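Local coordinates for protein Myo-inositol 2-dehydrogenase (Lactobacillus plantarum WCFS1, PDB 3CEA) that probably oxidises myo-inositol at its 2-position with NAD as the hydride acceptor, holding the dinucleotide on a Rossmann-type domain, at residues F130-D135 with I191-W196; V184-H189 with G242-A247. All coordinates share one frame; numbering follows the deposited sequence.

Contact 1. Residues F130-D135 with I191-W196; sequences FMRRYD and IDLIRW. With NAD (nicotinamide-adenine-dinucleotide), chain E.
Arg-133 NE reaches Asp-192 OD2 at 2.8 Å in a nearly straight bond (171°), and Arg-133 NH2 meets the second oxygen, Asp-192 OD1, also at 2.8 Å. This is a side-on salt bridge, one nitrogen to each oxygen; the NE bond keeps to the guanidinium plane, whereas NH2 approaches from above the carboxylate plane. The same guanidinium lies almost flat on Trp-196, its plane 11° from that of the indole, with Arg-133 CZ 4.0 Å from the centroid of the five-membered ring as a cation-pi pair. Arg-133 CD adds a CH-pi contact over that face, so the arginine is held at its edge by charge and across its face by an aromatic ring. Asp-192 CB makes a CH-pi contact over the centre of the Phe-130 ring, 4.0 Å from the centroid, and chi1 of 177° lays the carboxylate over that ring, nearly parallel to it. Arg-132 CD packs against Leu-193 CD1 at 3.9 Å, while its guanidinium pairs with Asp-190. The selenomethionine Met-131 puts CE 3.2 Å from NAD O7N. A leucine in place of Arg-133 would probably leave the buried Asp-192 carboxylate without a charge partner and Trp-196 without its flat-lying cover. Such a buried salt bridge backed by a cation-pi stack fastens the loop after strand 126-127, at the edge of the Rossmann sheet, to helix 182-198 of the GFO/IDH/MocA fold.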
ATOM      1  N   PHE A 130       9.920 -11.414  26.207  1.00 44.93           N
ATOM      2  CA  PHE A 130       9.864 -11.427  24.742  1.00 45.10           C
ATOM      3  C   PHE A 130       8.415 -11.315  24.274  1.00 44.92           C
ATOM      4  O   PHE A 130       7.777 -12.318  23.928  1.00 45.32           O
ATOM      5  CB  PHE A 130      10.542 -12.671  24.153  1.00 45.38           C
ATOM      6  CG  PHE A 130      12.041 -12.677  24.294  1.00 46.84           C
ATOM      7  CD1 PHE A 130      12.811 -11.628  23.791  1.00 47.01           C
ATOM      8  CD2 PHE A 130      12.689 -13.746  24.908  1.00 47.85           C
ATOM      9  CE1 PHE A 130      14.203 -11.636  23.915  1.00 48.01           C
ATOM     10  CE2 PHE A 130      14.080 -13.767  25.033  1.00 47.79           C
ATOM     11  CZ  PHE A 130      14.838 -12.709  24.537  1.00 46.93           C
HETATM   12  N   MSE A 131       7.909 -10.084  24.268  1.00 44.23           N
HETATM   13  CA  MSE A 131       6.492  -9.812  24.026  1.00 43.57           C
HETATM   14  C   MSE A 131       6.043 -10.059  22.583  1.00 43.99           C
HETATM   15  O   MSE A 131       4.868 -10.353  22.345  1.00 44.12           O
HETATM   16  CB  MSE A 131       6.118  -8.388  24.471  1.00 42.98           C
HETATM   17  CG  MSE A 131       6.503  -7.271  23.500  1.00 40.33           C
HETATM   18 SE   MSE A 131       8.427  -7.039  23.325  0.75 35.18          SE
HETATM   19  CE  MSE A 131       8.423  -5.667  21.986  1.00 38.70           C
ATOM     20  N   ARG A 132       6.973  -9.949  21.632  1.00 43.97           N
ATOM     21  CA  ARG A 132       6.639 -10.075  20.205  1.00 43.86           C
ATOM     22  C   ARG A 132       6.013 -11.422  19.859  1.00 43.71           C
ATOM     23  O   ARG A 132       5.260 -11.525  18.889  1.00 44.12           O
ATOM     24  CB  ARG A 132       7.855  -9.805  19.316  1.00 43.91           C
ATOM     25  CG  ARG A 132       8.382  -8.382  19.418  1.00 42.54           C
ATOM     26  CD  ARG A 132       9.381  -8.081  18.324  1.00 43.37           C
ATOM     27  NE  ARG A 132      10.116  -6.845  18.594  1.00 44.41           N
ATOM     28  CZ  ARG A 132      11.175  -6.436  17.903  1.00 43.75           C
ATOM     29  NH1 ARG A 132      11.637  -7.160  16.891  1.00 43.78           N
ATOM     30  NH2 ARG A 132      11.781  -5.303  18.230  1.00 46.10           N
ATOM     31  N   ARG A 133       6.316 -12.440  20.662  1.00 43.33           N
ATOM     32  CA  ARG A 133       5.727 -13.771  20.502  1.00 43.25           C
ATOM     33  C   ARG A 133       4.220 -13.774  20.776  1.00 43.15           C
ATOM     34  O   ARG A 133       3.496 -14.656  20.308  1.00 43.38           O
ATOM     35  CB  ARG A 133       6.420 -14.785  21.416  1.00 43.13           C
ATOM     36  CG  ARG A 133       7.841 -15.143  21.008  1.00 43.44           C
ATOM     37  CD  ARG A 133       8.145 -16.586  21.382  1.00 43.78           C
ATOM     38  NE  ARG A 133       9.573 -16.897  21.334  1.00 42.86           N
ATOM     39  CZ  ARG A 133      10.079 -18.120  21.476  1.00 44.81           C
ATOM     40  NH1 ARG A 133       9.278 -19.164  21.669  1.00 43.59           N
ATOM     41  NH2 ARG A 133      11.392 -18.306  21.424  1.00 43.65           N
ATOM     42  N   TYR A 134       3.765 -12.780  21.539  1.00 43.08           N
ATOM     43  CA  TYR A 134       2.353 -12.614  21.884  1.00 42.81           C
ATOM     44  C   TYR A 134       1.603 -11.748  20.870  1.00 42.80           C
ATOM     45  O   TYR A 134       0.373 -11.814  20.785  1.00 42.98           O
ATOM     46  CB  TYR A 134       2.215 -12.003  23.283  1.00 42.41           C
ATOM     47  CG  TYR A 134       2.692 -12.905  24.400  1.00 42.29           C
ATOM     48  CD1 TYR A 134       4.040 -12.947  24.764  1.00 42.06           C
ATOM     49  CD2 TYR A 134       1.796 -13.715  25.097  1.00 41.64           C
ATOM     50  CE1 TYR A 134       4.482 -13.776  25.790  1.00 42.16           C
ATOM     51  CE2 TYR A 134       2.227 -14.546  26.123  1.00 40.97           C
ATOM     52  CZ  TYR A 134       3.569 -14.571  26.465  1.00 41.29           C
ATOM     53  OH  TYR A 134       3.998 -15.391  27.480  1.00 41.97           O
ATOM     54  N   ASP A 135       2.345 -10.937  20.113  1.00 42.62           N
ATOM     55  CA  ASP A 135       1.763 -10.035  19.114  1.00 42.19           C
ATOM     56  C   ASP A 135       0.924 -10.804  18.093  1.00 41.83           C
ATOM     57  O   ASP A 135       1.325 -11.874  17.630  1.00 41.69           O
ATOM     58  CB  ASP A 135       2.858  -9.231  18.408  1.00 42.19           C
ATOM     59  CG  ASP A 135       2.310  -8.335  17.315  1.00 42.97           C
ATOM     60  OD1 ASP A 135       1.739  -7.272  17.639  1.00 44.17           O
ATOM     61  OD2 ASP A 135       2.445  -8.699  16.129  1.00 44.28           O
ATOM     62  N   ILE A 191      16.377 -12.010  17.177  1.00 46.64           N
ATOM     63  CA  ILE A 191      17.129 -13.242  17.423  1.00 45.87           C
ATOM     64  C   ILE A 191      16.202 -14.330  17.959  1.00 45.64           C
ATOM     65  O   ILE A 191      16.170 -15.443  17.424  1.00 45.69           O
ATOM     66  CB  ILE A 191      18.328 -13.010  18.382  1.00 45.90           C
ATOM     67  CG1 ILE A 191      19.407 -12.181  17.681  1.00 44.79           C
ATOM     68  CG2 ILE A 191      18.906 -14.346  18.866  1.00 45.42           C
ATOM     69  CD1 ILE A 191      20.490 -11.644  18.590  1.00 45.43           C
ATOM     70  N   ASP A 192      15.436 -13.989  18.996  1.00 45.30           N
ATOM     71  CA  ASP A 192      14.442 -14.894  19.572  1.00 45.07           C
ATOM     72  C   ASP A 192      13.412 -15.332  18.530  1.00 44.75           C
ATOM     73  O   ASP A 192      13.045 -16.508  18.466  1.00 44.75           O
ATOM     74  CB  ASP A 192      13.740 -14.235  20.763  1.00 45.15           C
ATOM     75  CG  ASP A 192      12.647 -15.112  21.358  1.00 46.34           C
ATOM     76  OD1 ASP A 192      12.985 -16.134  21.994  1.00 46.09           O
ATOM     77  OD2 ASP A 192      11.452 -14.775  21.189  1.00 45.83           O
ATOM     78  N   LEU A 193      12.957 -14.379  17.716  1.00 44.43           N
ATOM     79  CA  LEU A 193      11.968 -14.644  16.670  1.00 44.14           C
ATOM     80  C   LEU A 193      12.506 -15.611  15.626  1.00 44.04           C
ATOM     81  O   LEU A 193      11.797 -16.513  15.183  1.00 44.36           O
ATOM     82  CB  LEU A 193      11.521 -13.340  15.999  1.00 44.06           C
ATOM     83  CG  LEU A 193      10.688 -12.346  16.817  1.00 43.44           C
ATOM     84  CD1 LEU A 193      10.641 -10.998  16.115  1.00 42.40           C
ATOM     85  CD2 LEU A 193       9.276 -12.869  17.094  1.00 41.97           C
ATOM     86  N   ILE A 194      13.767 -15.424  15.248  1.00 43.80           N
ATOM     87  CA  ILE A 194      14.422 -16.289  14.274  1.00 43.84           C
ATOM     88  C   ILE A 194      14.562 -17.712  14.826  1.00 43.90           C
ATOM     89  O   ILE A 194      14.267 -18.681  14.123  1.00 43.97           O
ATOM     90  CB  ILE A 194      15.775 -15.681  13.807  1.00 44.07           C
ATOM     91  CG1 ILE A 194      15.502 -14.492  12.880  1.00 44.92           C
ATOM     92  CG2 ILE A 194      16.638 -16.708  13.084  1.00 43.42           C
ATOM     93  CD1 ILE A 194      16.612 -13.473  12.823  1.00 46.41           C
ATOM     94  N   ARG A 195      14.976 -17.823  16.089  1.00 43.76           N
ATOM     95  CA  ARG A 195      15.063 -19.116  16.775  1.00 43.16           C
ATOM     96  C   ARG A 195      13.691 -19.784  16.834  1.00 43.27           C
ATOM     97  O   ARG A 195      13.562 -20.987  16.588  1.00 43.17           O
ATOM     98  CB  ARG A 195      15.622 -18.950  18.189  1.00 42.97           C
ATOM     99  CG  ARG A 195      17.083 -18.510  18.249  1.00 43.56           C
ATOM    100  CD  ARG A 195      17.680 -18.686  19.646  1.00 42.87           C
ATOM    101  NE  ARG A 195      17.786 -20.095  20.019  1.00 41.99           N
ATOM    102  CZ  ARG A 195      16.971 -20.718  20.868  1.00 41.18           C
ATOM    103  NH1 ARG A 195      15.983 -20.060  21.458  1.00 40.75           N
ATOM    104  NH2 ARG A 195      17.148 -22.005  21.129  1.00 41.52           N
ATOM    105  N   TRP A 196      12.675 -18.983  17.145  1.00 43.04           N
ATOM    106  CA  TRP A 196      11.293 -19.440  17.217  1.00 42.55           C
ATOM    107  C   TRP A 196      10.789 -19.968  15.870  1.00 42.41           C
ATOM    108  O   TRP A 196      10.236 -21.067  15.801  1.00 42.38           O
ATOM    109  CB  TRP A 196      10.403 -18.302  17.733  1.00 42.51           C
ATOM    110  CG  TRP A 196       8.968 -18.670  17.998  1.00 42.87           C
ATOM    111  CD1 TRP A 196       8.492 -19.863  18.471  1.00 42.43           C
ATOM    112  CD2 TRP A 196       7.825 -17.821  17.838  1.00 43.00           C
ATOM    113  NE1 TRP A 196       7.127 -19.813  18.598  1.00 42.72           N
ATOM    114  CE2 TRP A 196       6.690 -18.570  18.217  1.00 42.55           C
ATOM    115  CE3 TRP A 196       7.649 -16.497  17.407  1.00 42.68           C
ATOM    116  CZ2 TRP A 196       5.395 -18.042  18.178  1.00 42.82           C
ATOM    117  CZ3 TRP A 196       6.361 -15.973  17.367  1.00 42.24           C
ATOM    118  CH2 TRP A 196       5.252 -16.745  17.751  1.00 42.50           C
TER
HETATM  119  PA  NAD E 400      14.196   3.562  32.067  1.00 47.24           P
HETATM  120  O1A NAD E 400      13.275   4.405  31.270  1.00 46.59           O
HETATM  121  O2A NAD E 400      15.519   4.203  32.239  1.00 47.10           O
HETATM  122  O5B NAD E 400      13.510   3.228  33.484  1.00 50.10           O
HETATM  123  C5B NAD E 400      14.251   2.624  34.525  1.00 53.34           C
HETATM  124  C4B NAD E 400      13.484   2.741  35.840  1.00 54.76           C
HETATM  125  O4B NAD E 400      14.052   1.895  36.827  1.00 55.87           O
HETATM  126  C3B NAD E 400      13.512   4.155  36.397  1.00 55.00           C
HETATM  127  O3B NAD E 400      12.200   4.490  36.776  1.00 54.65           O
HETATM  128  C2B NAD E 400      14.413   4.079  37.614  1.00 56.34           C
HETATM  129  O2B NAD E 400      13.982   4.922  38.660  1.00 57.36           O
HETATM  130  C1B NAD E 400      14.330   2.615  38.014  1.00 55.99           C
HETATM  131  N9A NAD E 400      15.588   2.144  38.625  1.00 56.19           N
HETATM  132  C8A NAD E 400      16.854   2.252  38.103  1.00 56.40           C
HETATM  133  N7A NAD E 400      17.732   1.693  38.967  1.00 56.27           N
HETATM  134  C5A NAD E 400      17.044   1.233  40.036  1.00 56.29           C
HETATM  135  C6A NAD E 400      17.449   0.586  41.198  1.00 55.56           C
HETATM  136  N6A NAD E 400      18.684   0.103  41.282  1.00 55.25           N
HETATM  137  N1A NAD E 400      16.500   0.224  42.139  1.00 56.21           N
HETATM  138  C2A NAD E 400      15.160   0.505  41.925  1.00 55.83           C
HETATM  139  N3A NAD E 400      14.765   1.150  40.766  1.00 55.08           N
HETATM  140  C4A NAD E 400      15.692   1.508  39.836  1.00 56.11           C
HETATM  141  O3  NAD E 400      14.378   2.120  31.373  1.00 49.83           O
HETATM  142  PN  NAD E 400      13.196   1.428  30.524  1.00 48.70           P
HETATM  143  O1N NAD E 400      11.903   1.641  31.218  1.00 46.84           O
HETATM  144  O2N NAD E 400      13.373   1.840  29.117  1.00 49.70           O
HETATM  145  O5D NAD E 400      13.546  -0.140  30.568  1.00 49.86           O
HETATM  146  C5D NAD E 400      13.861  -0.833  31.754  1.00 48.86           C
HETATM  147  C4D NAD E 400      14.121  -2.291  31.386  1.00 48.59           C
HETATM  148  O4D NAD E 400      13.149  -2.740  30.457  1.00 48.80           O
HETATM  149  C3D NAD E 400      15.488  -2.480  30.747  1.00 48.69           C
HETATM  150  O3D NAD E 400      16.149  -3.546  31.388  1.00 48.31           O
HETATM  151  C2D NAD E 400      15.194  -2.821  29.299  1.00 48.39           C
HETATM  152  O2D NAD E 400      16.071  -3.799  28.797  1.00 48.85           O
HETATM  153  C1D NAD E 400      13.758  -3.326  29.321  1.00 48.25           C
HETATM  154  N1N NAD E 400      13.032  -2.973  28.084  1.00 48.25           N
HETATM  155  C2N NAD E 400      12.370  -3.961  27.400  1.00 48.31           C
HETATM  156  C3N NAD E 400      11.675  -3.665  26.224  1.00 48.30           C
HETATM  157  C7N NAD E 400      10.804  -4.695  25.562  1.00 49.04           C
HETATM  158  O7N NAD E 400      10.488  -4.527  24.199  1.00 47.83           O
HETATM  159  N7N NAD E 400      10.351  -5.739  26.263  1.00 48.79           N
HETATM  160  C4N NAD E 400      11.661  -2.356  25.748  1.00 47.76           C
HETATM  161  C5N NAD E 400      12.337  -1.358  26.447  1.00 47.89           C
HETATM  162  C6N NAD E 400      13.021  -1.681  27.618  1.00 47.25           C

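Contact 2. Residues V184-H189 with G242-A247; sequences VDMNIH and GGRHAA. With NAD (nicotinamide-adenine-dinucleotide), chain E.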
ATOM      1  N   VAL A 184      22.348  -6.089  21.622  1.00 53.17           N
ATOM      2  CA  VAL A 184      21.715  -6.630  22.822  1.00 53.94           C
ATOM      3  C   VAL A 184      20.382  -5.930  23.111  1.00 54.48           C
ATOM      4  O   VAL A 184      19.383  -6.586  23.418  1.00 54.34           O
ATOM      5  CB  VAL A 184      22.666  -6.561  24.049  1.00 53.92           C
ATOM      6  CG1 VAL A 184      21.912  -6.787  25.359  1.00 53.81           C
ATOM      7  CG2 VAL A 184      23.788  -7.577  23.905  1.00 54.19           C
ATOM      8  N   ASP A 185      20.370  -4.604  22.994  1.00 54.98           N
ATOM      9  CA  ASP A 185      19.185  -3.815  23.315  1.00 55.74           C
ATOM     10  C   ASP A 185      18.097  -3.916  22.242  1.00 56.00           C
ATOM     11  O   ASP A 185      16.932  -4.145  22.565  1.00 56.10           O
ATOM     12  CB  ASP A 185      19.561  -2.353  23.575  1.00 56.07           C
ATOM     13  CG  ASP A 185      18.473  -1.593  24.319  1.00 57.94           C
ATOM     14  OD1 ASP A 185      17.942  -2.123  25.323  1.00 60.18           O
ATOM     15  OD2 ASP A 185      18.155  -0.456  23.904  1.00 60.21           O
HETATM   16  N   MSE A 186      18.474  -3.747  20.976  1.00 56.04           N
HETATM   17  CA  MSE A 186      17.511  -3.825  19.881  1.00 56.14           C
HETATM   18  C   MSE A 186      17.314  -5.239  19.330  1.00 55.66           C
HETATM   19  O   MSE A 186      16.221  -5.802  19.423  1.00 56.17           O
HETATM   20  CB  MSE A 186      17.887  -2.880  18.734  1.00 56.53           C
HETATM   21  CG  MSE A 186      17.392  -1.450  18.874  1.00 60.87           C
HETATM   22 SE   MSE A 186      15.472  -1.191  19.268  0.75 73.11          SE
HETATM   23  CE  MSE A 186      14.659  -2.840  18.539  1.00 62.46           C
ATOM     24  N   ASN A 187      18.382  -5.806  18.774  1.00 54.75           N
ATOM     25  CA  ASN A 187      18.292  -6.992  17.921  1.00 54.12           C
ATOM     26  C   ASN A 187      17.929  -8.314  18.600  1.00 53.35           C
ATOM     27  O   ASN A 187      17.577  -9.282  17.921  1.00 53.29           O
ATOM     28  CB  ASN A 187      19.584  -7.150  17.115  1.00 54.32           C
ATOM     29  CG  ASN A 187      19.801  -6.008  16.143  1.00 55.51           C
ATOM     30  OD1 ASN A 187      20.814  -5.309  16.204  1.00 55.63           O
ATOM     31  ND2 ASN A 187      18.838  -5.802  15.247  1.00 56.82           N
ATOM     32  N   ILE A 188      18.004  -8.342  19.929  1.00 52.40           N
ATOM     33  CA  ILE A 188      17.726  -9.545  20.720  1.00 51.34           C
ATOM     34  C   ILE A 188      16.327 -10.118  20.455  1.00 50.96           C
ATOM     35  O   ILE A 188      16.135 -11.337  20.469  1.00 50.64           O
ATOM     36  CB  ILE A 188      17.940  -9.281  22.240  1.00 51.25           C
ATOM     37  CG1 ILE A 188      18.091 -10.595  23.012  1.00 50.96           C
ATOM     38  CG2 ILE A 188      16.830  -8.397  22.815  1.00 51.10           C
ATOM     39  CD1 ILE A 188      18.569 -10.425  24.439  1.00 51.12           C
ATOM     40  N   HIS A 189      15.365  -9.228  20.208  1.00 50.55           N
ATOM     41  CA  HIS A 189      13.987  -9.610  19.926  1.00 49.92           C
ATOM     42  C   HIS A 189      13.886 -10.436  18.653  1.00 49.17           C
ATOM     43  O   HIS A 189      13.225 -11.476  18.636  1.00 49.00           O
ATOM     44  CB  HIS A 189      13.110  -8.369  19.796  1.00 50.43           C
ATOM     45  CG  HIS A 189      12.914  -7.627  21.080  1.00 50.93           C
ATOM     46  ND1 HIS A 189      11.966  -7.991  22.011  1.00 51.45           N
ATOM     47  CD2 HIS A 189      13.536  -6.533  21.580  1.00 51.50           C
ATOM     48  CE1 HIS A 189      12.015  -7.156  23.033  1.00 52.34           C
ATOM     49  NE2 HIS A 189      12.957  -6.261  22.796  1.00 52.75           N
ATOM     50  N   GLY A 242      19.546  -3.019  13.989  1.00 44.70           N
ATOM     51  CA  GLY A 242      19.122  -2.208  15.116  1.00 44.82           C
ATOM     52  C   GLY A 242      19.540  -0.777  14.867  1.00 45.05           C
ATOM     53  O   GLY A 242      20.694  -0.514  14.528  1.00 45.05           O
ATOM     54  N   GLY A 243      18.598   0.146  15.027  1.00 45.42           N
ATOM     55  CA  GLY A 243      18.854   1.561  14.793  1.00 45.50           C
ATOM     56  C   GLY A 243      18.101   2.451  15.757  1.00 45.63           C
ATOM     57  O   GLY A 243      17.209   1.986  16.476  1.00 45.83           O
ATOM     58  N   ARG A 244      18.464   3.734  15.765  1.00 45.05           N
ATOM     59  CA  ARG A 244      17.902   4.708  16.699  1.00 44.85           C
ATOM     60  C   ARG A 244      17.653   6.078  16.052  1.00 44.34           C
ATOM     61  O   ARG A 244      17.457   7.068  16.759  1.00 44.44           O
ATOM     62  CB  ARG A 244      18.833   4.882  17.909  1.00 45.27           C
ATOM     63  CG  ARG A 244      19.384   3.585  18.483  1.00 46.40           C
ATOM     64  CD  ARG A 244      19.571   3.690  19.975  1.00 49.78           C
ATOM     65  NE  ARG A 244      19.821   2.387  20.587  1.00 53.42           N
ATOM     66  CZ  ARG A 244      18.876   1.555  21.025  1.00 55.31           C
ATOM     67  NH1 ARG A 244      17.589   1.873  20.923  1.00 56.19           N
ATOM     68  NH2 ARG A 244      19.222   0.396  21.570  1.00 55.92           N
ATOM     69  N   HIS A 245      17.646   6.134  14.721  1.00 43.66           N
ATOM     70  CA  HIS A 245      17.594   7.417  14.020  1.00 42.84           C
ATOM     71  C   HIS A 245      16.676   7.459  12.789  1.00 42.59           C
ATOM     72  O   HIS A 245      16.978   8.146  11.808  1.00 42.44           O
ATOM     73  CB  HIS A 245      19.011   7.848  13.632  1.00 42.89           C
ATOM     74  CG  HIS A 245      19.298   9.291  13.901  1.00 43.37           C
ATOM     75  ND1 HIS A 245      19.131  10.275  12.949  1.00 43.65           N
ATOM     76  CD2 HIS A 245      19.743   9.919  15.015  1.00 42.77           C
ATOM     77  CE1 HIS A 245      19.464  11.446  13.464  1.00 44.21           C
ATOM     78  NE2 HIS A 245      19.837  11.257  14.718  1.00 44.22           N
ATOM     79  N   ALA A 246      15.554   6.739  12.840  1.00 42.27           N
ATOM     80  CA  ALA A 246      14.550   6.816  11.776  1.00 41.79           C
ATOM     81  C   ALA A 246      13.752   8.116  11.872  1.00 41.53           C
ATOM     82  O   ALA A 246      13.438   8.583  12.972  1.00 41.60           O
ATOM     83  CB  ALA A 246      13.620   5.612  11.814  1.00 41.85           C
ATOM     84  N   ALA A 247      13.433   8.693  10.715  1.00 40.77           N
ATOM     85  CA  ALA A 247      12.667   9.935  10.645  1.00 40.05           C
ATOM     86  C   ALA A 247      11.154   9.708  10.706  1.00 39.99           C
ATOM     87  O   ALA A 247      10.431  10.520  11.287  1.00 40.09           O
ATOM     88  CB  ALA A 247      13.039  10.718   9.395  1.00 39.53           C
TER
HETATM   89  PA  NAD E 400      14.196   3.562  32.067  1.00 47.24           P
HETATM   90  O1A NAD E 400      13.275   4.405  31.270  1.00 46.59           O
HETATM   91  O2A NAD E 400      15.519   4.203  32.239  1.00 47.10           O
HETATM   92  O5B NAD E 400      13.510   3.228  33.484  1.00 50.10           O
HETATM   93  C5B NAD E 400      14.251   2.624  34.525  1.00 53.34           C
HETATM   94  C4B NAD E 400      13.484   2.741  35.840  1.00 54.76           C
HETATM   95  O4B NAD E 400      14.052   1.895  36.827  1.00 55.87           O
HETATM   96  C3B NAD E 400      13.512   4.155  36.397  1.00 55.00           C
HETATM   97  O3B NAD E 400      12.200   4.490  36.776  1.00 54.65           O
HETATM   98  C2B NAD E 400      14.413   4.079  37.614  1.00 56.34           C
HETATM   99  O2B NAD E 400      13.982   4.922  38.660  1.00 57.36           O
HETATM  100  C1B NAD E 400      14.330   2.615  38.014  1.00 55.99           C
HETATM  101  N9A NAD E 400      15.588   2.144  38.625  1.00 56.19           N
HETATM  102  C8A NAD E 400      16.854   2.252  38.103  1.00 56.40           C
HETATM  103  N7A NAD E 400      17.732   1.693  38.967  1.00 56.27           N
HETATM  104  C5A NAD E 400      17.044   1.233  40.036  1.00 56.29           C
HETATM  105  C6A NAD E 400      17.449   0.586  41.198  1.00 55.56           C
HETATM  106  N6A NAD E 400      18.684   0.103  41.282  1.00 55.25           N
HETATM  107  N1A NAD E 400      16.500   0.224  42.139  1.00 56.21           N
HETATM  108  C2A NAD E 400      15.160   0.505  41.925  1.00 55.83           C
HETATM  109  N3A NAD E 400      14.765   1.150  40.766  1.00 55.08           N
HETATM  110  C4A NAD E 400      15.692   1.508  39.836  1.00 56.11           C
HETATM  111  O3  NAD E 400      14.378   2.120  31.373  1.00 49.83           O
HETATM  112  PN  NAD E 400      13.196   1.428  30.524  1.00 48.70           P
HETATM  113  O1N NAD E 400      11.903   1.641  31.218  1.00 46.84           O
HETATM  114  O2N NAD E 400      13.373   1.840  29.117  1.00 49.70           O
HETATM  115  O5D NAD E 400      13.546  -0.140  30.568  1.00 49.86           O
HETATM  116  C5D NAD E 400      13.861  -0.833  31.754  1.00 48.86           C
HETATM  117  C4D NAD E 400      14.121  -2.291  31.386  1.00 48.59           C
HETATM  118  O4D NAD E 400      13.149  -2.740  30.457  1.00 48.80           O
HETATM  119  C3D NAD E 400      15.488  -2.480  30.747  1.00 48.69           C
HETATM  120  O3D NAD E 400      16.149  -3.546  31.388  1.00 48.31           O
HETATM  121  C2D NAD E 400      15.194  -2.821  29.299  1.00 48.39           C
HETATM  122  O2D NAD E 400      16.071  -3.799  28.797  1.00 48.85           O
HETATM  123  C1D NAD E 400      13.758  -3.326  29.321  1.00 48.25           C
HETATM  124  N1N NAD E 400      13.032  -2.973  28.084  1.00 48.25           N
HETATM  125  C2N NAD E 400      12.370  -3.961  27.400  1.00 48.31           C
HETATM  126  C3N NAD E 400      11.675  -3.665  26.224  1.00 48.30           C
HETATM  127  C7N NAD E 400      10.804  -4.695  25.562  1.00 49.04           C
HETATM  128  O7N NAD E 400      10.488  -4.527  24.199  1.00 47.83           O
HETATM  129  N7N NAD E 400      10.351  -5.739  26.263  1.00 48.79           N
HETATM  130  C4N NAD E 400      11.661  -2.356  25.748  1.00 47.76           C
HETATM  131  C5N NAD E 400      12.337  -1.358  26.447  1.00 47.89           C
HETATM  132  C6N NAD E 400      13.021  -1.681  27.618  1.00 47.25           C
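Helix 182-198, widened by a pi-type turn at 184-187, meets strand 237-243 at Gly-242 so closely that the CA atoms of Met-186 and Gly-242 lie 5.3 Å apart, just before the chain turns a corner at Arg-244. Met-186 CB rests 3.9 Å from Gly-242 CA, and a beta carbon at Gly-242 would collide with it and with the Asn-187 amide. That amide packs against the strand without a hydrogen bond to Gly-242 N. At the corner, Arg-244 reaches back to the helix, where its NH2 forms a salt bridge with Asp-185 OD2 at 2.7 Å; the hydrogen bond within it is weak, bent to 121°, and the two planar groups are turned 43° apart. The selenomethionine Met-186 has CG over one face of this guanidinium, 3.7 Å from Arg-244 NH2. One turn along the helix, His-189 CE1 comes within 3.3 Å of NAD O7N, the nicotinamide carboxamide oxygen. Phe-170 makes a cation-pi contact with Arg-244, strand 153-163 is hydrogen-bonded to Gly-243 through the backbone, and helix 319-338 packs on Val-184 and Ile-188, while His-245 ND1 is hydrogen-bonded to Ser-259 O of a second subunit.

How the contacts relate
Helix 182-198 serves both contacts, whose centres lie about 15 Å apart. Along the chain their segments interleave: 130-135 of contact 1, 184-189 of contact 2, 191-196 of contact 1, then 242-247 of contact 2. The later turns of the helix receive the loop leaving the Rossmann sheet, and the earlier turns rest on strand 237-243 in the mixed sheet, so one helix joins the two domains' elements. The contacts also touch directly, Arg-132 CZ lying 3.3 Å from His-189 CB. Met-131 and His-189, one from each contact, both approach the nicotinamide carboxamide and belong to the NAD pocket, which places this shared helix and loop beside the cofactor.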